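Local coordinates for protein jasmonate-induced oxygenase 2 (Arabidopsis thaliana, PDB 6LSV) that oxidises the plant hormone jasmonate to 12-hydroxyjasmonate, using iron, molecular oxygen and 2-oxoglutarate, which is turned into succinate and carbon dioxide, at residues Val209-Lys214 against Asp291-Ser296. Residues are numbered along the deposited sequence; the frame is centred on the assembly and turned at random.
Sequences VNYYPK and DKERVS. With AKG (2-oxoglutaric acid), chain C.
Asn210 and Ser296 form a hydrogen-bonded pair between antiparallel strands 204-212 and 294-302. Asn210 N donates to Ser296 O (2.9 Å), and Ser296 N returns a bond to Asn210 O. Tyr212 and Arg294, the next hydrogen-bonded pair, repeat this exchange. Tyr212 N donates to Arg294 O, and Arg294 N to Tyr212 O. In between, Val295 N and the backbone of Tyr211 turn outward; Val295 N is taken by Asp239 OD2, and Tyr211 bonds with the backbone of Asp137.

Asn210, Tyr212, Arg294 and Ser296 line one face of the sheet and bind 2-oxoglutarate. Arg294 grips its distal carboxylate by the edge of the guanidinium, with NH1 on AKG O4 (2.9 Å) and NH2 on AKG O3 (2.8 Å). The chain bends at chi3 (81°), which helps turn the group to the ligand. NE is satisfied by Val242 O. This arginine and serine, two residues apart, form the RXS motif of plant 2-oxoglutarate-dependent dioxygenases, set in the double-stranded beta-helix core. Ser296 OG lies 2.9 Å from AKG O4 and could bond weakly to either carboxylate oxygen. Tyr212 OH adds a weak bond to AKG O4. At the ligand's other end, Asn210 ND2 donates to AKG O2 (2.8 Å). Asn210 OD1 accepts from NE of the jasmonate-binding Arg208, so the amide links the 2-oxoglutarate to a residue of the jasmonate site.

Tyr211 and Val295 point to the opposite face. Tyr211 OH reaches past the strand end and donates to Glu293 OE1 (2.7 Å), from above the carboxylate plane. OE1 also accepts from His102 NE2, and OE2 makes a salt bridge with Arg98. Tyr211 CD1 rests 3.8 Å from Val295 CG2, and helix 87-102 packs over this face.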
loop_
_atom_site.group_PDB
_atom_site.type_symbol
_atom_site.label_atom_id
_atom_site.label_comp_id
_atom_site.label_asym_id
_atom_site.label_seq_id
_atom_site.Cartn_x
_atom_site.Cartn_y
_atom_site.Cartn_z
ATOM N N VAL A 209 -8.311 1.154 0.004
ATOM C CA VAL A 209 -8.742 1.172 -1.388
ATOM C C VAL A 209 -8.651 2.605 -1.885
ATOM O O VAL A 209 -9.144 3.526 -1.223
ATOM C CB VAL A 209 -10.168 0.619 -1.546
ATOM C CG1 VAL A 209 -10.517 0.478 -3.017
ATOM C CG2 VAL A 209 -10.299 -0.716 -0.824
ATOM N N ASN A 210 -8.025 2.794 -3.042
ATOM C CA ASN A 210 -7.717 4.116 -3.568
ATOM C C ASN A 210 -8.549 4.397 -4.811
ATOM O O ASN A 210 -8.636 3.556 -5.713
ATOM C CB ASN A 210 -6.228 4.236 -3.896
ATOM C CG ASN A 210 -5.344 4.011 -2.688
ATOM O OD1 ASN A 210 -5.536 4.628 -1.641
ATOM N ND2 ASN A 210 -4.370 3.117 -2.825
ATOM N N TYR A 211 -9.151 5.583 -4.858
ATOM C CA TYR A 211 -9.968 6.019 -5.983
ATOM C C TYR A 211 -9.306 7.232 -6.613
ATOM O O TYR A 211 -9.129 8.258 -5.949
ATOM C CB TYR A 211 -11.392 6.354 -5.532
ATOM C CG TYR A 211 -12.316 6.737 -6.667
ATOM C CD1 TYR A 211 -12.301 6.035 -7.865
ATOM C CD2 TYR A 211 -13.201 7.802 -6.542
ATOM C CE1 TYR A 211 -13.141 6.379 -8.907
ATOM C CE2 TYR A 211 -14.047 8.154 -7.582
ATOM C CZ TYR A 211 -14.011 7.437 -8.760
ATOM O OH TYR A 211 -14.845 7.775 -9.801
ATOM N N TYR A 212 -8.943 7.115 -7.892
ATOM C CA TYR A 212 -8.287 8.188 -8.636
ATOM C C TYR A 212 -9.226 8.685 -9.727
ATOM O O TYR A 212 -9.226 8.148 -10.844
ATOM C CB TYR A 212 -6.966 7.699 -9.237
ATOM C CG TYR A 212 -6.080 6.980 -8.245
ATOM C CD1 TYR A 212 -5.246 7.689 -7.389
ATOM C CD2 TYR A 212 -6.088 5.593 -8.155
ATOM C CE1 TYR A 212 -4.440 7.039 -6.474
ATOM C CE2 TYR A 212 -5.285 4.934 -7.242
ATOM C CZ TYR A 212 -4.463 5.662 -6.406
ATOM O OH TYR A 212 -3.661 5.013 -5.497
ATOM N N PRO A 213 -10.049 9.715 -9.453
ATOM C CA PRO A 213 -10.982 10.227 -10.470
ATOM C C PRO A 213 -10.253 10.906 -11.618
ATOM O O PRO A 213 -9.024 11.004 -11.590
ATOM C CB PRO A 213 -11.846 11.223 -9.682
ATOM C CG PRO A 213 -11.603 10.905 -8.228
ATOM C CD PRO A 213 -10.191 10.428 -8.174
ATOM N N LYS A 214 -10.976 11.376 -12.631
ATOM C CA LYS A 214 -10.301 12.049 -13.730
ATOM C C LYS A 214 -9.802 13.417 -13.264
ATOM O O LYS A 214 -10.386 14.049 -12.378
ATOM C CB LYS A 214 -11.226 12.179 -14.947
ATOM C CG LYS A 214 -11.840 10.861 -15.455
ATOM C CD LYS A 214 -13.072 11.105 -16.281
ATOM C CE LYS A 214 -14.061 12.048 -15.631
ATOM N NZ LYS A 214 -14.293 12.030 -14.159
ATOM N N ASP A 291 -9.017 11.353 -18.676
ATOM C CA ASP A 291 -10.048 10.675 -19.446
ATOM C C ASP A 291 -10.644 9.450 -18.774
ATOM O O ASP A 291 -11.752 9.049 -19.146
ATOM C CB ASP A 291 -9.492 10.274 -20.820
ATOM C CG ASP A 291 -8.816 11.440 -21.521
ATOM O OD1 ASP A 291 -9.436 12.525 -21.556
ATOM O OD2 ASP A 291 -7.679 11.283 -22.024
ATOM N N LYS A 292 -9.949 8.839 -17.818
ATOM C CA LYS A 292 -10.516 7.701 -17.114
ATOM C C LYS A 292 -10.006 7.697 -15.677
ATOM O O LYS A 292 -9.038 8.377 -15.327
ATOM C CB LYS A 292 -10.214 6.381 -17.845
ATOM C CG LYS A 292 -11.112 5.201 -17.426
ATOM C CD LYS A 292 -12.557 5.627 -17.092
ATOM C CE LYS A 292 -13.410 4.419 -16.734
ATOM N NZ LYS A 292 -12.606 3.372 -16.027
ATOM N N GLU A 293 -10.703 6.944 -14.841
ATOM C CA GLU A 293 -10.427 6.818 -13.425
ATOM C C GLU A 293 -9.600 5.562 -13.180
ATOM O O GLU A 293 -9.240 4.835 -14.108
ATOM C CB GLU A 293 -11.742 6.778 -12.645
ATOM C CG GLU A 293 -12.782 5.873 -13.298
ATOM C CD GLU A 293 -13.869 5.432 -12.339
ATOM O OE1 GLU A 293 -14.730 6.269 -11.994
ATOM O OE2 GLU A 293 -13.868 4.247 -11.936
ATOM N N ARG A 294 -9.304 5.304 -11.909
ATOM C CA ARG A 294 -8.614 4.095 -11.493
ATOM C C ARG A 294 -9.152 3.672 -10.138
ATOM O O ARG A 294 -9.622 4.502 -9.355
ATOM C CB ARG A 294 -7.088 4.290 -11.410
ATOM C CG ARG A 294 -6.364 4.250 -12.750
ATOM C CD ARG A 294 -4.837 4.270 -12.597
ATOM N NE ARG A 294 -4.273 2.959 -12.280
ATOM C CZ ARG A 294 -3.816 2.602 -11.081
ATOM N NH1 ARG A 294 -3.848 3.459 -10.068
ATOM N NH2 ARG A 294 -3.326 1.383 -10.894
ATOM N N VAL A 295 -9.083 2.371 -9.869
ATOM C CA VAL A 295 -9.418 1.818 -8.563
ATOM C C VAL A 295 -8.380 0.754 -8.239
ATOM O O VAL A 295 -8.220 -0.209 -8.998
ATOM C CB VAL A 295 -10.834 1.215 -8.520
ATOM C CG1 VAL A 295 -10.957 0.246 -7.355
ATOM C CG2 VAL A 295 -11.880 2.316 -8.417
ATOM N N SER A 296 -7.676 0.922 -7.124
ATOM C CA SER A 296 -6.657 -0.027 -6.707
ATOM C C SER A 296 -6.861 -0.399 -5.247
ATOM O O SER A 296 -7.327 0.410 -4.441
ATOM C CB SER A 296 -5.248 0.529 -6.921
ATOM O OG SER A 296 -5.141 1.140 -8.196
HETATM C C1 AKG C . -0.992 2.258 -2.334
HETATM O O1 AKG C . -0.275 1.402 -1.761
HETATM O O2 AKG C . -1.877 2.865 -1.670
HETATM C C2 AKG C . -0.761 2.565 -3.818
HETATM O O5 AKG C . 0.290 3.003 -4.151
HETATM C C3 AKG C . -1.842 2.325 -4.881
HETATM C C4 AKG C . -1.177 1.838 -6.173
HETATM C C5 AKG C . -2.115 2.002 -7.370
HETATM O O3 AKG C . -2.038 1.229 -8.362
HETATM O O4 AKG C . -2.970 2.923 -7.362
#